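Local coordinates for lysosome-associated membrane glycoprotein 1 (Mus musculus, PDB 5GV0) that is a heavily glycosylated lysosomal membrane protein whose membrane-proximal luminal domain, a fold of two beta sheets, probably contributes to its assembly with other copies, at residues Y7-T10 and C16-A19; S50-C53 and V58-K61; E70-M75 and S104-K109; S80-Q85 and V142-V147. All coordinates share one frame; numbering follows the deposited sequence.

Two beta sheets and the packing between them supply all four contacts. Interactions 1 and 2 are antiparallel hairpins, one in each sheet; the first adds apolar contacts of Val9, Leu17 and Cys16, the second a hydroxyl-hydroxyl bond of Ser52 and Thr59, and the Cys16-Cys53 disulfide ties them together. Interaction 4 is the buried counterpart, where Phe82 of one sheet lies against strand 140-144 of the other without a hydrogen bond. Interaction 3, at the surface, is small and is bridged by a water between Gln72 and His106. Its strand 67-76 pairs with strand 57-64 of interaction 2 and strand 81-92 of interaction 4, whereas strand 14-30 of interaction 1 pairs with strand 140-144.

Interaction 1. Residues Y7-T10 and C16-A19; sequences YNVT and CLLA
Val9 sets its two methyls against Leu17 and the sulfur of Cys16, crossing the leucine at a slant. CG2 meets Leu17 CD2 at 3.8 Å, while CG1, anti to the backbone N (chi1 178°), rests 3.7 Å from Cys16 SG. This double contact reflects a classic beta bulge: two residues of one strand, Cys16 and Leu17, stand opposite the single Val9. The carbonyl oxygen Val9 O takes a hydrogen bond from Cys16 N at 2.8 Å and a weak one from Leu17 N at 3.4 Å; in return, Val9 N donates to Leu17 O at 2.9 Å. Beyond the bulge the antiparallel pairing is regular, and Tyr7 and Ala19 exchange two backbone bonds. On the face they share with Val9 and Leu17, Tyr7 CD2 passes 4.1 Å from Ala19 CB. Asn8 and Leu18 occupy the other face and run side by side in the same direction, with Asn8 OD1 coming 3.6 Å from Leu18 CD2. Leu18 also packs on Val147 and Phe152. Tyr7, Val9 and Leu17 pack on Leu60 of strand 57-64 in the second sheet, Cys16 is joined to Cys53 by a disulfide, and strand 14-30 continues the sheet by pairing with strand 140-144.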
loop_
_atom_site.group_PDB
_atom_site.type_symbol
_atom_site.label_atom_id
_atom_site.label_comp_id
_atom_site.label_asym_id
_atom_site.label_seq_id
_atom_site.Cartn_x
_atom_site.Cartn_y
_atom_site.Cartn_z
ATOM N N TYR A 7 8.135 -0.067 -7.782
ATOM C CA TYR A 7 7.012 0.565 -8.461
ATOM C C TYR A 7 7.361 1.988 -8.864
ATOM O O TYR A 7 8.002 2.714 -8.108
ATOM C CB TYR A 7 5.774 0.580 -7.558
ATOM C CG TYR A 7 5.392 -0.770 -6.983
ATOM C CD1 TYR A 7 4.554 -1.627 -7.681
ATOM C CD2 TYR A 7 5.854 -1.175 -5.740
ATOM C CE1 TYR A 7 4.192 -2.859 -7.159
ATOM C CE2 TYR A 7 5.500 -2.399 -5.211
ATOM C CZ TYR A 7 4.668 -3.235 -5.925
ATOM O OH TYR A 7 4.307 -4.455 -5.396
ATOM N N ASN A 8 6.914 2.380 -10.051
ATOM C CA ASN A 8 7.091 3.733 -10.564
ATOM C C ASN A 8 5.772 4.150 -11.200
ATOM O O ASN A 8 5.291 3.477 -12.102
ATOM C CB ASN A 8 8.247 3.778 -11.571
ATOM C CG ASN A 8 8.362 5.107 -12.293
ATOM O OD1 ASN A 8 8.258 6.171 -11.691
ATOM N ND2 ASN A 8 8.592 5.044 -13.598
ATOM N N VAL A 9 5.163 5.217 -10.698
ATOM C CA VAL A 9 3.944 5.745 -11.299
ATOM C C VAL A 9 4.267 7.091 -11.930
ATOM O O VAL A 9 4.751 8.000 -11.255
ATOM C CB VAL A 9 2.806 5.891 -10.265
ATOM C CG1 VAL A 9 1.559 6.498 -10.903
ATOM C CG2 VAL A 9 2.482 4.540 -9.635
ATOM N N THR A 10 4.033 7.203 -13.236
ATOM C CA THR A 10 4.291 8.439 -13.962
ATOM C C THR A 10 3.040 8.920 -14.681
ATOM O O THR A 10 2.285 8.111 -15.232
ATOM C CB THR A 10 5.434 8.259 -14.983
ATOM O OG1 THR A 10 6.623 7.840 -14.308
ATOM C CG2 THR A 10 5.727 9.569 -15.705
ATOM N N CYS A 16 5.188 10.494 -10.010
ATOM C CA CYS A 16 4.490 10.946 -8.814
ATOM C C CYS A 16 4.510 9.901 -7.703
ATOM O O CYS A 16 4.028 10.160 -6.609
ATOM C CB CYS A 16 3.041 11.321 -9.137
ATOM S SG CYS A 16 1.967 9.920 -9.522
ATOM N N LEU A 17 5.049 8.719 -7.979
ATOM C CA LEU A 17 5.222 7.720 -6.933
ATOM C C LEU A 17 6.421 6.855 -7.247
ATOM O O LEU A 17 6.549 6.356 -8.367
ATOM C CB LEU A 17 3.978 6.836 -6.785
ATOM C CG LEU A 17 3.974 5.833 -5.625
ATOM C CD1 LEU A 17 3.704 6.503 -4.279
ATOM C CD2 LEU A 17 2.940 4.755 -5.892
ATOM N N LEU A 18 7.306 6.717 -6.268
ATOM C CA LEU A 18 8.366 5.724 -6.300
ATOM C C LEU A 18 8.200 4.859 -5.081
ATOM O O LEU A 18 7.943 5.371 -3.988
ATOM C CB LEU A 18 9.747 6.369 -6.286
ATOM C CG LEU A 18 10.174 7.167 -7.509
ATOM C CD1 LEU A 18 11.514 7.801 -7.229
ATOM C CD2 LEU A 18 10.257 6.261 -8.722
ATOM N N ALA A 19 8.336 3.553 -5.250
ATOM C CA ALA A 19 8.252 2.669 -4.099
ATOM C C ALA A 19 9.103 1.435 -4.290
ATOM O O ALA A 19 9.198 0.876 -5.389
ATOM C CB ALA A 19 6.818 2.275 -3.830
#

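Interaction 2. Residues S50-C53 and V58-K61; sequences SGSC and VTLK. With NAG (2-acetamido-2-deoxy-beta-D-glucopyranose), chain E; NAG (2-acetamido-2-deoxy-beta-D-glucopyranose), chain F.
Near-equal first torsions, 63° in Ser52 and 69° in Thr59, place each hydroxyl between its own backbone N and carbonyl carbon and turn the two toward each other across the hairpin. Ser52 OG and Thr59 OG1 consequently meet in a short hydrogen bond of 2.6 Å, which either could donate. The methyl Thr59 CG2 lies beside the same serine oxygen, Ser52 OG, at 3.7 Å. Beneath the hydroxyls the backbones are joined by a reciprocal pair of bonds of unequal geometry: Thr59 N donates almost straight to Ser52 O, at 2.9 Å, whereas Ser52 N reaches Thr59 O from well above its carbonyl plane. Ser50 and Lys61 form the next hydrogen-bonded pair, with Lys61 N donating to Ser50 O at 2.8 Å. A water bonds Ser50 OG and can donate to Lys61 O, although it has more acceptors nearby than protons to give. Gly51 intervenes opposite Leu60, and Gly51 CA comes 3.1 Å from Thr59 O, a close approach of the two strands. On the face away from the Ser52 and Thr59 hydroxyls, Leu60 CD1 lies 3.4 Å from Ser50 O. The lysine chain turns at its third torsion and leads away from the hairpin, and Lys61 NZ makes a weak hydrogen bond of 3.2 Å with NAG E O7. Strand 57-64 continues the sheet through backbone bonds to strand 67-76, while Leu60 and Val58 pack on strand 14-30 of the other sheet and Cys53 is fastened to Cys16 of that strand.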
loop_
_atom_site.group_PDB
_atom_site.type_symbol
_atom_site.label_atom_id
_atom_site.label_comp_id
_atom_site.label_asym_id
_atom_site.label_seq_id
_atom_site.Cartn_x
_atom_site.Cartn_y
_atom_site.Cartn_z
ATOM N N SER A 50 -0.113 -0.609 -11.743
ATOM C CA SER A 50 -0.430 0.614 -12.456
ATOM C C SER A 50 -0.741 1.663 -11.414
ATOM O O SER A 50 -0.773 1.356 -10.227
ATOM C CB SER A 50 -1.618 0.420 -13.398
ATOM O OG SER A 50 -2.796 0.102 -12.669
ATOM N N GLY A 51 -0.972 2.895 -11.838
ATOM C CA GLY A 51 -1.292 3.929 -10.874
ATOM C C GLY A 51 -1.708 5.219 -11.534
ATOM O O GLY A 51 -1.790 5.308 -12.757
ATOM N N SER A 52 -1.987 6.228 -10.722
ATOM C CA SER A 52 -2.401 7.516 -11.258
ATOM C C SER A 52 -1.861 8.654 -10.409
ATOM O O SER A 52 -1.583 8.495 -9.223
ATOM C CB SER A 52 -3.924 7.600 -11.361
ATOM O OG SER A 52 -4.543 7.511 -10.088
ATOM N N CYS A 53 -1.716 9.809 -11.042
ATOM C CA CYS A 53 -1.133 10.980 -10.407
ATOM C C CYS A 53 -2.141 12.108 -10.238
ATOM O O CYS A 53 -3.119 12.189 -10.967
ATOM C CB CYS A 53 0.054 11.488 -11.235
ATOM S SG CYS A 53 1.398 10.296 -11.430
ATOM N N VAL A 58 -2.724 10.344 -5.176
ATOM C CA VAL A 58 -1.839 9.491 -5.964
ATOM C C VAL A 58 -2.204 8.046 -5.672
ATOM O O VAL A 58 -2.378 7.683 -4.506
ATOM C CB VAL A 58 -0.353 9.754 -5.623
ATOM C CG1 VAL A 58 0.540 8.642 -6.145
ATOM C CG2 VAL A 58 0.084 11.094 -6.181
ATOM N N THR A 59 -2.338 7.216 -6.701
ATOM C CA THR A 59 -2.732 5.828 -6.459
ATOM C C THR A 59 -1.754 4.834 -7.043
ATOM O O THR A 59 -1.050 5.118 -8.022
ATOM C CB THR A 59 -4.125 5.506 -7.036
ATOM O OG1 THR A 59 -4.067 5.516 -8.470
ATOM C CG2 THR A 59 -5.173 6.493 -6.546
ATOM N N LEU A 60 -1.724 3.662 -6.421
ATOM C CA LEU A 60 -0.990 2.507 -6.922
ATOM C C LEU A 60 -1.887 1.288 -6.808
ATOM O O LEU A 60 -2.383 0.991 -5.719
ATOM C CB LEU A 60 0.300 2.297 -6.133
ATOM C CG LEU A 60 1.121 1.066 -6.533
ATOM C CD1 LEU A 60 1.754 1.251 -7.908
ATOM C CD2 LEU A 60 2.177 0.771 -5.485
ATOM N N LYS A 61 -2.107 0.591 -7.920
ATOM C CA LYS A 61 -2.924 -0.614 -7.915
ATOM C C LYS A 61 -2.093 -1.827 -8.306
ATOM O O LYS A 61 -1.415 -1.825 -9.329
ATOM C CB LYS A 61 -4.120 -0.474 -8.852
ATOM C CG LYS A 61 -5.082 -1.648 -8.790
ATOM C CD LYS A 61 -6.217 -1.505 -9.784
ATOM C CE LYS A 61 -7.146 -0.355 -9.437
ATOM N NZ LYS A 61 -8.358 -0.387 -10.307
HETATM C C1 NAG E . -13.287 -3.184 -7.220
HETATM C C2 NAG E . -12.361 -2.128 -7.821
HETATM C C3 NAG E . -13.159 -0.888 -8.219
HETATM C C4 NAG E . -14.333 -1.272 -9.110
HETATM C C5 NAG E . -15.166 -2.356 -8.436
HETATM C C6 NAG E . -16.293 -2.861 -9.306
HETATM C C7 NAG E . -10.008 -1.981 -7.122
HETATM C C8 NAG E . -9.068 -1.576 -6.028
HETATM N N2 NAG E . -11.307 -1.779 -6.882
HETATM O O3 NAG E . -12.304 0.007 -8.920
HETATM O O4 NAG E . -15.154 -0.134 -9.350
HETATM O O5 NAG E . -14.331 -3.483 -8.139
HETATM O O6 NAG E . -15.800 -3.625 -10.399
HETATM O O7 NAG E . -9.609 -2.464 -8.178
HETATM C C1 NAG F . 0.501 19.047 -12.882
HETATM C C2 NAG F . -0.736 18.524 -12.139
HETATM C C3 NAG F . -1.894 19.520 -12.249
HETATM C C4 NAG F . -1.444 20.919 -11.847
HETATM C C5 NAG F . -0.218 21.313 -12.662
HETATM C C6 NAG F . 0.330 22.674 -12.298
HETATM C C7 NAG F . -0.797 16.068 -12.080
HETATM C C8 NAG F . -1.265 14.825 -12.774
HETATM N N2 NAG F . -1.126 17.226 -12.665
HETATM O O3 NAG F . -2.963 19.100 -11.407
HETATM O O4 NAG F . -2.486 21.859 -12.078
HETATM O O5 NAG F . 0.826 20.361 -12.418
HETATM O O6 NAG F . 1.068 22.629 -11.085
HETATM O O7 NAG F . -0.155 16.026 -11.038
HETATM O O HOH W 1 -2.821 -2.602 -11.997
#

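Interaction 3. Residues E70-M75 and S104-K109. With NAG (2-acetamido-2-deoxy-beta-D-glucopyranose), chain D.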
loop_
_atom_site.group_PDB
_atom_site.type_symbol
_atom_site.label_atom_id
_atom_site.label_comp_id
_atom_site.label_asym_id
_atom_site.label_seq_id
_atom_site.Cartn_x
_atom_site.Cartn_y
_atom_site.Cartn_z
ATOM N N GLU A 70 -5.518 -1.486 -4.031
ATOM C CA GLU A 70 -5.152 -0.114 -4.383
ATOM C C GLU A 70 -4.754 0.659 -3.145
ATOM O O GLU A 70 -5.470 0.679 -2.136
ATOM C CB GLU A 70 -6.280 0.618 -5.107
ATOM C CG GLU A 70 -5.857 2.028 -5.572
ATOM C CD GLU A 70 -6.922 2.716 -6.393
ATOM O OE1 GLU A 70 -7.947 3.116 -5.810
ATOM O OE2 GLU A 70 -6.735 2.851 -7.622
ATOM N N LEU A 71 -3.593 1.289 -3.232
ATOM C CA LEU A 71 -3.104 2.183 -2.198
ATOM C C LEU A 71 -3.364 3.600 -2.651
ATOM O O LEU A 71 -3.093 3.954 -3.807
ATOM C CB LEU A 71 -1.616 1.977 -1.950
ATOM C CG LEU A 71 -1.173 0.552 -1.660
ATOM C CD1 LEU A 71 0.325 0.522 -1.417
ATOM C CD2 LEU A 71 -1.937 -0.001 -0.469
ATOM N N GLN A 72 -3.896 4.417 -1.755
ATOM C CA GLN A 72 -4.155 5.813 -2.062
ATOM C C GLN A 72 -3.318 6.684 -1.152
ATOM O O GLN A 72 -3.322 6.507 0.062
ATOM C CB GLN A 72 -5.644 6.136 -1.909
ATOM C CG GLN A 72 -6.533 5.234 -2.740
ATOM C CD GLN A 72 -7.899 5.826 -3.018
ATOM O OE1 GLN A 72 -8.340 6.753 -2.344
ATOM N NE2 GLN A 72 -8.577 5.290 -4.027
ATOM N N PHE A 73 -2.575 7.604 -1.752
ATOM C CA PHE A 73 -1.728 8.521 -1.008
ATOM C C PHE A 73 -2.320 9.918 -1.077
ATOM O O PHE A 73 -2.845 10.335 -2.112
ATOM C CB PHE A 73 -0.300 8.518 -1.562
ATOM C CG PHE A 73 0.413 7.217 -1.367
ATOM C CD1 PHE A 73 0.238 6.174 -2.266
ATOM C CD2 PHE A 73 1.232 7.025 -0.272
ATOM C CE1 PHE A 73 0.883 4.955 -2.073
ATOM C CE2 PHE A 73 1.877 5.814 -0.074
ATOM C CZ PHE A 73 1.704 4.782 -0.972
ATOM N N GLY A 74 -2.238 10.631 0.037
ATOM C CA GLY A 74 -2.713 11.993 0.104
ATOM C C GLY A 74 -1.624 12.902 0.607
ATOM O O GLY A 74 -0.567 12.461 1.052
ATOM N N MET A 75 -1.879 14.195 0.529
ATOM C CA MET A 75 -0.962 15.133 1.128
ATOM C C MET A 75 -1.665 16.417 1.462
ATOM O O MET A 75 -2.696 16.763 0.888
ATOM C CB MET A 75 0.228 15.403 0.213
ATOM C CG MET A 75 -0.106 16.036 -1.098
ATOM S SD MET A 75 1.325 17.003 -1.563
ATOM C CE MET A 75 1.036 18.498 -0.631
ATOM N N SER A 104 -12.467 -1.717 2.387
ATOM C CA SER A 104 -11.772 -0.457 2.208
ATOM C C SER A 104 -11.614 0.304 3.510
ATOM O O SER A 104 -12.283 0.019 4.509
ATOM C CB SER A 104 -12.504 0.425 1.201
ATOM O OG SER A 104 -13.797 0.751 1.670
ATOM N N ASN A 105 -10.704 1.270 3.500
ATOM C CA ASN A 105 -10.631 2.261 4.569
ATOM C C ASN A 105 -9.896 3.460 4.026
ATOM O O ASN A 105 -8.726 3.343 3.653
ATOM C CB ASN A 105 -9.925 1.700 5.813
ATOM C CG ASN A 105 -10.046 2.621 7.021
ATOM O OD1 ASN A 105 -10.182 3.834 6.885
ATOM N ND2 ASN A 105 -10.011 2.040 8.221
ATOM N N HIS A 106 -10.581 4.595 3.944
ATOM C CA HIS A 106 -9.982 5.805 3.385
ATOM C C HIS A 106 -9.725 6.839 4.464
ATOM O O HIS A 106 -9.677 8.039 4.192
ATOM C CB HIS A 106 -10.878 6.383 2.287
ATOM C CG HIS A 106 -11.072 5.455 1.133
ATOM N ND1 HIS A 106 -10.141 5.321 0.125
ATOM C CD2 HIS A 106 -12.072 4.590 0.839
ATOM C CE1 HIS A 106 -10.566 4.424 -0.747
ATOM N NE2 HIS A 106 -11.736 3.965 -0.337
ATOM N N SER A 107 -9.533 6.353 5.688
ATOM C CA SER A 107 -9.215 7.210 6.820
ATOM C C SER A 107 -7.914 6.765 7.490
ATOM O O SER A 107 -7.816 6.679 8.718
ATOM C CB SER A 107 -10.370 7.212 7.823
ATOM O OG SER A 107 -10.271 8.313 8.716
ATOM N N LEU A 108 -6.912 6.471 6.673
ATOM C CA LEU A 108 -5.618 6.027 7.172
ATOM C C LEU A 108 -4.634 7.179 7.232
ATOM O O LEU A 108 -4.808 8.197 6.565
ATOM C CB LEU A 108 -5.039 4.932 6.283
ATOM C CG LEU A 108 -5.953 3.752 5.984
ATOM C CD1 LEU A 108 -5.246 2.767 5.071
ATOM C CD2 LEU A 108 -6.370 3.046 7.266
ATOM N N LYS A 109 -3.589 7.005 8.032
ATOM C CA LYS A 109 -2.447 7.905 7.980
ATOM C C LYS A 109 -1.209 7.130 8.380
ATOM O O LYS A 109 -0.894 6.989 9.567
ATOM C CB LYS A 109 -2.640 9.131 8.875
ATOM C CG LYS A 109 -1.474 10.117 8.771
ATOM C CD LYS A 109 -1.814 11.488 9.337
ATOM C CE LYS A 109 -2.659 12.294 8.364
ATOM N NZ LYS A 109 -2.898 13.681 8.858
HETATM C C1 NAG D . -10.101 2.845 9.414
HETATM C C2 NAG D . -11.063 2.379 10.504
HETATM C C3 NAG D . -11.091 3.407 11.628
HETATM C C4 NAG D . -9.682 3.678 12.139
HETATM C C5 NAG D . -8.764 4.046 10.976
HETATM C C6 NAG D . -7.317 4.202 11.388
HETATM C C7 NAG D . -12.981 0.947 9.923
HETATM C C8 NAG D . -14.386 0.918 9.399
HETATM N N2 NAG D . -12.407 2.155 9.991
HETATM O O3 NAG D . -11.921 2.942 12.685
HETATM O O4 NAG D . -9.722 4.773 13.049
HETATM O O5 NAG D . -8.803 3.016 9.975
HETATM O O6 NAG D . -6.868 3.075 12.126
HETATM O O7 NAG D . -12.396 -0.080 10.256
HETATM O O HOH W 2 -8.057 7.676 0.281
#
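A water-bridged surface contact beside an N-glycosylation site joins Gln72 on strand 67-76 to His106, just beyond the glycan-bearing Asn105. The bridging water donates to Gln72 OE1 at 2.8 Å and also bonds His106 ND1 at 3.1 Å, meeting the imidazole at its edge and in its plane. The side chains also approach directly, Gln72 OE1 lying 3.4 Å from His106 ND1. They meet obliquely, the amide and ring planes 53° apart. Gln72 CG lies anti to the carbonyl carbon (chi1 -55°), and the chain is extended beyond it, which carries the amide across toward the histidine. The other end of that amide is anchored within its own strand, because Gln72 NE2 donates to Glu70 OE1 at 2.9 Å. This bond lies in the amide plane but approaches the carboxylate from above its plane. Glu70 OE1 also forms a salt bridge with Arg88; the carboxylate, held in this way, probably steadies the Gln72 amide that faces the water. On the other segment, Asn105 ND2 is bonded covalently to C1 of NAG D, while Asn105 OD1 accepts from Ser107 N at 2.9 Å in an Asx turn. That turn bends the chain directly after the glycosylated residue, with His106 at its middle. Leu108 CD2 then borders the sugar, 3.6 Å from NAG D O5. Strand 81-92 lies between the two segments in the antiparallel sheet: it pairs with strand 67-76 on one side and strand 100-105 on the other, and its Arg88 touches both Gln72 and His106.

Interaction 4. Residues S80-Q85 and V142-V147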
loop_
_atom_site.group_PDB
_atom_site.type_symbol
_atom_site.label_atom_id
_atom_site.label_comp_id
_atom_site.label_asym_id
_atom_site.label_seq_id
_atom_site.Cartn_x
_atom_site.Cartn_y
_atom_site.Cartn_z
ATOM N N SER A 80 2.979 20.197 3.832
ATOM C CA SER A 80 3.928 19.533 2.939
ATOM C C SER A 80 4.325 18.165 3.494
ATOM O O SER A 80 5.509 17.847 3.613
ATOM C CB SER A 80 5.180 20.385 2.709
ATOM O OG SER A 80 4.889 21.568 1.975
ATOM N N LEU A 81 3.322 17.376 3.861
ATOM C CA LEU A 81 3.515 15.987 4.259
ATOM C C LEU A 81 2.681 15.117 3.348
ATOM O O LEU A 81 1.563 15.499 2.997
ATOM C CB LEU A 81 3.091 15.749 5.707
ATOM C CG LEU A 81 3.866 16.436 6.825
ATOM C CD1 LEU A 81 3.133 16.264 8.139
ATOM C CD2 LEU A 81 5.270 15.866 6.923
ATOM N N PHE A 82 3.214 13.959 2.962
ATOM C CA PHE A 82 2.407 12.962 2.265
ATOM C C PHE A 82 2.274 11.722 3.134
ATOM O O PHE A 82 3.045 11.523 4.071
ATOM C CB PHE A 82 3.000 12.597 0.891
ATOM C CG PHE A 82 4.316 11.861 0.956
ATOM C CD1 PHE A 82 4.361 10.477 1.099
ATOM C CD2 PHE A 82 5.511 12.557 0.853
ATOM C CE1 PHE A 82 5.576 9.811 1.155
ATOM C CE2 PHE A 82 6.727 11.889 0.910
ATOM C CZ PHE A 82 6.757 10.524 1.055
ATOM N N PHE A 83 1.298 10.885 2.805
ATOM C CA PHE A 83 1.002 9.713 3.608
ATOM C C PHE A 83 0.065 8.786 2.861
ATOM O O PHE A 83 -0.653 9.208 1.953
ATOM C CB PHE A 83 0.375 10.115 4.964
ATOM C CG PHE A 83 -0.734 11.119 4.850
ATOM C CD1 PHE A 83 -2.047 10.713 4.668
ATOM C CD2 PHE A 83 -0.462 12.474 4.925
ATOM C CE1 PHE A 83 -3.066 11.640 4.558
ATOM C CE2 PHE A 83 -1.479 13.407 4.816
ATOM C CZ PHE A 83 -2.780 12.988 4.636
ATOM N N LEU A 84 0.104 7.515 3.239
ATOM C CA LEU A 84 -0.910 6.556 2.822
ATOM C C LEU A 84 -2.203 6.930 3.525
ATOM O O LEU A 84 -2.251 6.947 4.765
ATOM C CB LEU A 84 -0.490 5.136 3.181
ATOM C CG LEU A 84 -1.501 4.040 2.833
ATOM C CD1 LEU A 84 -1.544 3.814 1.326
ATOM C CD2 LEU A 84 -1.168 2.756 3.562
ATOM N N GLN A 85 -3.237 7.264 2.752
ATOM C CA GLN A 85 -4.501 7.677 3.348
ATOM C C GLN A 85 -5.613 6.658 3.115
ATOM O O GLN A 85 -6.642 6.700 3.783
ATOM C CB GLN A 85 -4.918 9.059 2.819
ATOM C CG GLN A 85 -5.282 9.124 1.363
ATOM C CD GLN A 85 -5.701 10.519 0.944
ATOM O OE1 GLN A 85 -5.865 11.416 1.781
ATOM N NE2 GLN A 85 -5.861 10.716 -0.362
ATOM N N VAL A 142 9.244 4.717 0.206
ATOM C CA VAL A 142 8.162 5.217 -0.629
ATOM C C VAL A 142 8.143 6.742 -0.653
ATOM O O VAL A 142 8.491 7.412 0.326
ATOM C CB VAL A 142 6.788 4.649 -0.164
ATOM C CG1 VAL A 142 6.423 5.151 1.227
ATOM C CG2 VAL A 142 5.690 4.988 -1.166
ATOM N N GLN A 143 7.763 7.290 -1.798
ATOM C CA GLN A 143 7.676 8.733 -1.962
ATOM C C GLN A 143 6.552 9.082 -2.930
ATOM O O GLN A 143 6.494 8.535 -4.039
ATOM C CB GLN A 143 9.011 9.281 -2.454
ATOM C CG GLN A 143 9.061 10.802 -2.566
ATOM C CD GLN A 143 10.469 11.287 -2.832
ATOM O OE1 GLN A 143 11.439 10.626 -2.460
ATOM N NE2 GLN A 143 10.595 12.441 -3.492
ATOM N N ALA A 144 5.661 9.975 -2.508
ATOM C CA ALA A 144 4.506 10.361 -3.304
ATOM C C ALA A 144 4.482 11.866 -3.560
ATOM O O ALA A 144 4.968 12.656 -2.738
ATOM C CB ALA A 144 3.213 9.919 -2.610
ATOM N N PHE A 145 3.921 12.211 -4.719
ATOM C CA PHE A 145 3.662 13.570 -5.200
ATOM C C PHE A 145 4.939 14.178 -5.775
ATOM O O PHE A 145 5.227 13.972 -6.949
ATOM C CB PHE A 145 3.020 14.435 -4.101
ATOM C CG PHE A 145 1.635 13.964 -3.724
ATOM C CD1 PHE A 145 0.533 14.367 -4.465
ATOM C CD2 PHE A 145 1.443 13.072 -2.679
ATOM C CE1 PHE A 145 -0.737 13.910 -4.158
ATOM C CE2 PHE A 145 0.173 12.605 -2.366
ATOM C CZ PHE A 145 -0.919 13.028 -3.110
ATOM N N LYS A 146 5.711 14.897 -4.976
ATOM C CA LYS A 146 6.926 15.519 -5.490
ATOM C C LYS A 146 8.068 14.508 -5.605
ATOM O O LYS A 146 8.466 13.891 -4.617
ATOM C CB LYS A 146 7.340 16.683 -4.597
ATOM C CG LYS A 146 8.523 17.486 -5.108
ATOM C CD LYS A 146 8.636 18.787 -4.324
ATOM C CE LYS A 146 9.825 19.612 -4.782
ATOM N NZ LYS A 146 11.110 18.893 -4.557
ATOM N N VAL A 147 8.572 14.325 -6.824
ATOM C CA VAL A 147 9.763 13.523 -7.064
ATOM C C VAL A 147 10.738 14.315 -7.940
ATOM O O VAL A 147 10.365 14.812 -9.006
ATOM C CB VAL A 147 9.429 12.179 -7.742
ATOM C CG1 VAL A 147 10.707 11.411 -8.068
ATOM C CG2 VAL A 147 8.514 11.348 -6.844
#
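In the beta-prism fold of the LAMP luminal domains, Phe82 of strand 81-92 packs onto the end of strand 140-144 of the other sheet. The short segments cross at 108°, with no hydrogen bond between them. Phe82 presents a face of its ring to the peptide linking Gln143 and Ala144: the amide nitrogen Ala144 N stands 3.6 Å above the ring plane, over its centre. Ala144 O lies over the same face, 3.6 Å from Phe82 CD2. At the far end of the ring Phe82 CZ touches Gln143 CA, also at 3.6 Å, and Val142 O sits at the ring edge, near its plane. With chi1 at 67° the ring stands over its own backbone to make this contact. The methyl Ala144 CB adds an apolar contact of 3.9 Å with Phe82 CD1. Met75 and Ala113, from flanking strands of its own sheet, also pack on Phe82. The CB of Gln143 leaves its backbone away from segment 80-85; farther out, OE1 accepts from Gly153 N and Gln143 NE2 donates to Lys146 O at 2.8 Å. Where the strand ends, Phe145 turns back toward strand 81-92 and sets its CD2 3.9 Å from Phe82 CB.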